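Local coordinates for transcription initiation factor TFIID subunit 5 (Encephalitozoon cuniculi, PDB 2J4B), which is a TBP-associated subunit of TFIID and SAGA, probably acting in the regulation of RNA polymerase II transcription initiation, at residues Leu34-Leu45 against Ala54-His65. Residues are numbered along the deposited sequence; the frame is centred on the assembly and turned at random.
Sequences LYPLFIHIYFDL and AKEFFEKYRGDH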
loop_
_atom_site.group_PDB
_atom_site.type_symbol
_atom_site.label_atom_id
_atom_site.label_comp_id
_atom_site.label_asym_id
_atom_site.label_seq_id
_atom_site.Cartn_x
_atom_site.Cartn_y
_atom_site.Cartn_z
ATOM N N LEU A 34 2.504 -2.243 3.614
ATOM C CA LEU A 34 1.662 -1.068 3.835
ATOM C C LEU A 34 2.098 0.181 3.054
ATOM O O LEU A 34 1.268 1.044 2.783
ATOM C CB LEU A 34 1.545 -0.737 5.311
ATOM C CG LEU A 34 0.947 -1.817 6.226
ATOM C CD1 LEU A 34 1.002 -1.321 7.706
ATOM C CD2 LEU A 34 -0.478 -2.273 5.800
ATOM N N TYR A 35 3.375 0.287 2.688
ATOM C CA TYR A 35 3.863 1.506 2.031
ATOM C C TYR A 35 3.340 1.683 0.609
ATOM O O TYR A 35 2.755 2.732 0.300
ATOM C CB TYR A 35 5.395 1.591 2.005
ATOM C CG TYR A 35 5.894 2.791 1.202
ATOM C CD1 TYR A 35 5.584 4.086 1.592
ATOM C CD2 TYR A 35 6.645 2.626 0.060
ATOM C CE1 TYR A 35 6.029 5.161 0.888
ATOM C CE2 TYR A 35 7.103 3.705 -0.659
ATOM C CZ TYR A 35 6.800 4.976 -0.242
ATOM O OH TYR A 35 7.245 6.077 -0.965
ATOM N N PRO A 36 3.582 0.687 -0.270
ATOM C CA PRO A 36 3.007 0.743 -1.619
ATOM C C PRO A 36 1.483 0.759 -1.616
ATOM O O PRO A 36 0.888 1.468 -2.403
ATOM C CB PRO A 36 3.548 -0.523 -2.294
ATOM C CG PRO A 36 3.979 -1.406 -1.181
ATOM C CD PRO A 36 4.406 -0.517 -0.082
ATOM N N LEU A 37 0.852 0.009 -0.729
ATOM C CA LEU A 37 -0.596 0.058 -0.621
ATOM C C LEU A 37 -1.082 1.473 -0.264
ATOM O O LEU A 37 -2.052 1.974 -0.838
ATOM C CB LEU A 37 -1.067 -0.918 0.446
ATOM C CG LEU A 37 -2.574 -0.934 0.722
ATOM C CD1 LEU A 37 -3.433 -0.945 -0.577
ATOM C CD2 LEU A 37 -2.893 -2.147 1.637
ATOM N N PHE A 38 -0.395 2.087 0.699
ATOM C CA PHE A 38 -0.659 3.451 1.151
ATOM C C PHE A 38 -0.615 4.494 0.032
ATOM O O PHE A 38 -1.540 5.274 -0.141
ATOM C CB PHE A 38 0.369 3.814 2.221
ATOM C CG PHE A 38 0.395 5.261 2.594
ATOM C CD1 PHE A 38 -0.556 5.790 3.448
ATOM C CD2 PHE A 38 1.416 6.085 2.143
ATOM C CE1 PHE A 38 -0.501 7.132 3.832
ATOM C CE2 PHE A 38 1.491 7.427 2.529
ATOM C CZ PHE A 38 0.530 7.945 3.370
ATOM N N ILE A 39 0.475 4.506 -0.712
ATOM C CA ILE A 39 0.622 5.434 -1.828
ATOM C C ILE A 39 -0.487 5.159 -2.816
ATOM O O ILE A 39 -1.136 6.075 -3.312
ATOM C CB ILE A 39 1.998 5.270 -2.520
ATOM C CG1 ILE A 39 3.120 5.733 -1.578
ATOM C CG2 ILE A 39 2.050 6.055 -3.833
ATOM C CD1 ILE A 39 2.965 7.161 -1.080
ATOM N N HIS A 40 -0.724 3.879 -3.084
ATOM C CA HIS A 40 -1.708 3.505 -4.084
ATOM C C HIS A 40 -3.110 3.979 -3.723
ATOM O O HIS A 40 -3.875 4.362 -4.602
ATOM C CB HIS A 40 -1.685 1.998 -4.352
ATOM C CG HIS A 40 -0.737 1.602 -5.431
ATOM N ND1 HIS A 40 -0.853 2.059 -6.724
ATOM C CD2 HIS A 40 0.353 0.801 -5.411
ATOM C CE1 HIS A 40 0.118 1.549 -7.458
ATOM N NE2 HIS A 40 0.867 0.783 -6.683
ATOM N N ILE A 41 -3.460 3.915 -2.448
ATOM C CA ILE A 41 -4.739 4.478 -1.982
ATOM C C ILE A 41 -4.803 6.005 -2.162
ATOM O O ILE A 41 -5.803 6.552 -2.635
ATOM C CB ILE A 41 -4.998 4.098 -0.502
ATOM C CG1 ILE A 41 -5.228 2.573 -0.406
ATOM C CG2 ILE A 41 -6.174 4.876 0.060
ATOM C CD1 ILE A 41 -5.191 2.037 1.010
ATOM N N TYR A 42 -3.719 6.678 -1.800
ATOM C CA TYR A 42 -3.573 8.106 -2.008
ATOM C C TYR A 42 -3.748 8.503 -3.474
ATOM O O TYR A 42 -4.496 9.420 -3.792
ATOM C CB TYR A 42 -2.193 8.512 -1.539
ATOM C CG TYR A 42 -1.885 9.991 -1.574
ATOM C CD1 TYR A 42 -2.568 10.887 -0.746
ATOM C CD2 TYR A 42 -0.871 10.488 -2.391
ATOM C CE1 TYR A 42 -2.271 12.238 -0.749
ATOM C CE2 TYR A 42 -0.568 11.852 -2.399
ATOM C CZ TYR A 42 -1.277 12.714 -1.569
ATOM O OH TYR A 42 -0.992 14.058 -1.563
ATOM N N PHE A 43 -3.037 7.827 -4.368
ATOM C CA PHE A 43 -3.163 8.101 -5.793
ATOM C C PHE A 43 -4.570 7.784 -6.316
ATOM O O PHE A 43 -5.064 8.452 -7.238
ATOM C CB PHE A 43 -2.122 7.303 -6.569
ATOM C CG PHE A 43 -0.733 7.893 -6.526
ATOM C CD1 PHE A 43 -0.432 8.972 -5.717
ATOM C CD2 PHE A 43 0.283 7.335 -7.288
ATOM C CE1 PHE A 43 0.834 9.491 -5.685
ATOM C CE2 PHE A 43 1.568 7.858 -7.256
ATOM C CZ PHE A 43 1.842 8.922 -6.448
ATOM N N ASP A 44 -5.219 6.776 -5.732
ATOM C CA ASP A 44 -6.558 6.383 -6.174
ATOM C C ASP A 44 -7.655 7.377 -5.733
ATOM O O ASP A 44 -8.608 7.631 -6.481
ATOM C CB ASP A 44 -6.873 4.971 -5.721
ATOM C CG ASP A 44 -6.416 3.932 -6.719
ATOM O OD1 ASP A 44 -6.393 4.266 -7.921
ATOM O OD2 ASP A 44 -6.077 2.778 -6.329
ATOM N N LEU A 45 -7.508 7.955 -4.542
ATOM C CA LEU A 45 -8.404 9.012 -4.081
ATOM C C LEU A 45 -8.265 10.286 -4.920
ATOM O O LEU A 45 -9.255 11.009 -5.166
ATOM C CB LEU A 45 -8.158 9.323 -2.600
ATOM C CG LEU A 45 -8.566 8.219 -1.610
ATOM C CD1 LEU A 45 -7.974 8.528 -0.206
ATOM C CD2 LEU A 45 -10.090 7.986 -1.550
ATOM N N ALA A 54 -8.012 12.542 0.225
ATOM C CA ALA A 54 -6.665 12.053 -0.056
ATOM C C ALA A 54 -5.650 12.654 0.895
ATOM O O ALA A 54 -4.816 11.940 1.437
ATOM C CB ALA A 54 -6.277 12.343 -1.501
ATOM N N LYS A 55 -5.737 13.961 1.121
ATOM C CA LYS A 55 -4.791 14.645 2.002
ATOM C C LYS A 55 -4.945 14.222 3.458
ATOM O O LYS A 55 -3.955 14.104 4.175
ATOM C CB LYS A 55 -4.931 16.159 1.874
ATOM C CG LYS A 55 -4.597 16.696 0.480
ATOM C CD LYS A 55 -4.565 18.218 0.455
ATOM C CE LYS A 55 -5.911 18.826 0.711
ATOM N NZ LYS A 55 -5.741 20.155 1.375
ATOM N N GLU A 56 -6.184 13.984 3.892
ATOM C CA GLU A 56 -6.437 13.484 5.248
ATOM C C GLU A 56 -5.844 12.086 5.470
ATOM O O GLU A 56 -5.281 11.805 6.528
ATOM C CB GLU A 56 -7.938 13.433 5.546
ATOM C CG GLU A 56 -8.692 14.710 5.257
ATOM C CD GLU A 56 -9.955 14.852 6.095
ATOM O OE1 GLU A 56 -10.308 13.877 6.813
ATOM O OE2 GLU A 56 -10.574 15.949 6.050
ATOM N N PHE A 57 -6.011 11.206 4.488
ATOM C CA PHE A 57 -5.537 9.830 4.597
ATOM C C PHE A 57 -4.009 9.789 4.651
ATOM O O PHE A 57 -3.411 9.117 5.479
ATOM C CB PHE A 57 -6.037 8.997 3.404
ATOM C CG PHE A 57 -5.381 7.644 3.294
ATOM C CD1 PHE A 57 -5.840 6.576 4.038
ATOM C CD2 PHE A 57 -4.298 7.452 2.456
ATOM C CE1 PHE A 57 -5.233 5.325 3.945
ATOM C CE2 PHE A 57 -3.680 6.220 2.360
ATOM C CZ PHE A 57 -4.151 5.149 3.106
ATOM N N PHE A 58 -3.399 10.517 3.729
ATOM C CA PHE A 58 -1.961 10.649 3.651
ATOM C C PHE A 58 -1.391 11.134 4.990
ATOM O O PHE A 58 -0.537 10.487 5.596
ATOM C CB PHE A 58 -1.623 11.639 2.535
ATOM C CG PHE A 58 -0.172 11.693 2.191
ATOM C CD1 PHE A 58 0.368 10.820 1.265
ATOM C CD2 PHE A 58 0.656 12.617 2.784
ATOM C CE1 PHE A 58 1.712 10.877 0.941
ATOM C CE2 PHE A 58 1.990 12.672 2.470
ATOM C CZ PHE A 58 2.520 11.801 1.552
ATOM N N GLU A 59 -1.877 12.272 5.457
ATOM C CA GLU A 59 -1.386 12.862 6.694
ATOM C C GLU A 59 -1.554 11.939 7.895
ATOM O O GLU A 59 -0.721 11.938 8.796
ATOM C CB GLU A 59 -2.105 14.190 6.969
ATOM C CG GLU A 59 -1.792 15.295 5.976
ATOM C CD GLU A 59 -0.307 15.589 5.862
ATOM O OE1 GLU A 59 0.377 15.667 6.903
ATOM O OE2 GLU A 59 0.176 15.746 4.717
ATOM N N LYS A 60 -2.633 11.163 7.913
ATOM C CA LYS A 60 -2.952 10.333 9.061
ATOM C C LYS A 60 -1.975 9.178 9.201
ATOM O O LYS A 60 -1.436 8.954 10.278
ATOM C CB LYS A 60 -4.381 9.804 8.957
ATOM C CG LYS A 60 -4.798 8.917 10.127
ATOM C CD LYS A 60 -6.259 8.495 10.045
ATOM C CE LYS A 60 -7.195 9.613 10.443
ATOM N NZ LYS A 60 -7.419 10.583 9.328
ATOM N N TYR A 61 -1.721 8.466 8.104
ATOM C CA TYR A 61 -0.899 7.263 8.149
ATOM C C TYR A 61 0.515 7.423 7.576
ATOM O O TYR A 61 1.221 6.431 7.434
ATOM C CB TYR A 61 -1.609 6.116 7.421
ATOM C CG TYR A 61 -3.021 5.879 7.893
ATOM C CD1 TYR A 61 -3.277 5.259 9.110
ATOM C CD2 TYR A 61 -4.101 6.273 7.118
ATOM C CE1 TYR A 61 -4.571 5.053 9.547
ATOM C CE2 TYR A 61 -5.399 6.074 7.543
ATOM C CZ TYR A 61 -5.631 5.463 8.754
ATOM O OH TYR A 61 -6.936 5.286 9.162
ATOM N N ARG A 62 0.941 8.644 7.265
ATOM C CA ARG A 62 2.292 8.858 6.722
ATOM C C ARG A 62 3.426 8.542 7.703
ATOM O O ARG A 62 4.553 8.294 7.274
ATOM C CB ARG A 62 2.470 10.291 6.216
ATOM C CG ARG A 62 2.522 11.350 7.300
ATOM C CD ARG A 62 2.544 12.737 6.694
ATOM N NE ARG A 62 3.841 13.079 6.108
ATOM C CZ ARG A 62 4.083 14.197 5.435
ATOM N NH1 ARG A 62 3.112 15.069 5.265
ATOM N NH2 ARG A 62 5.285 14.442 4.936
ATOM N N GLY A 63 3.131 8.557 9.003
ATOM C CA GLY A 63 4.129 8.267 10.034
ATOM C C GLY A 63 4.175 6.793 10.400
ATOM O O GLY A 63 4.876 6.393 11.336
ATOM N N ASP A 64 3.421 5.978 9.666
ATOM C CA ASP A 64 3.420 4.538 9.894
ATOM C C ASP A 64 4.542 3.872 9.101
ATOM O O ASP A 64 4.800 2.676 9.243
ATOM C CB ASP A 64 2.082 3.942 9.491
ATOM C CG ASP A 64 0.937 4.438 10.352
ATOM O OD1 ASP A 64 1.156 5.320 11.207
ATOM O OD2 ASP A 64 -0.195 3.950 10.167
ATOM N N HIS A 65 5.196 4.663 8.260
ATOM C CA HIS A 65 6.325 4.205 7.472
ATOM C C HIS A 65 7.007 5.417 6.843
ATOM O O HIS A 65 6.426 6.082 5.982
ATOM C CB HIS A 65 5.879 3.214 6.383
ATOM C CG HIS A 65 4.521 3.495 5.819
ATOM N ND1 HIS A 65 4.156 4.735 5.342
ATOM C CD2 HIS A 65 3.438 2.697 5.661
ATOM C CE1 HIS A 65 2.903 4.691 4.924
ATOM N NE2 HIS A 65 2.447 3.464 5.104
#
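Phe38, Tyr42, Phe57, Phe58 and His65 meet in a buried, largely aromatic contact between two consecutive helices of the TAF5 N-terminal domain and the chain that follows the second. The short segments of helices 34-47 and 51-61 run antiparallel, at 163°, with axes 9.2 Å apart. No hydrogen bond crosses between them.

Phe57 is a knob in a hole formed by Phe38, Ile41, Tyr42 and Leu45. Its CG lies anti to the backbone N (chi1 169°), which sends the ring in toward helix 34-47. Ile41 CG2 lies over one face of this ring in a CH-pi contact, 3.8 Å from its centroid. The Phe38 ring slides past Phe57 with planes at 30° and barely overlaps it. The close pair is Phe38 CD1 and Phe57 CE2, 3.3 Å apart.

This is helical hairpin packing, with the two helices joined by a short connection. Near that connection, Leu45 CB meets Ala54 CB at 3.7 Å, where the backbones come close, as the small side chain of Ala54 allows. Phe58 sets CD1 over the centre of the Tyr42 ring, while Ala54 O lies at that ring's edge, 3.3 Å from Tyr42 CD1.

At the other end, the chain after helix 51-61 returns His65 to the start of helix 34-47. His65 turns its edge to one face of Phe38, with CE1 3.4 Å from Phe38 CD2. Its own face receives the edge of Tyr35 and, by CH-pi contact, Tyr35 CA. His65 NE2 is hydrogen-bonded to Tyr12 OH. Tyr12, on helix 8-21, also meets the Phe57 ring edge-to-face.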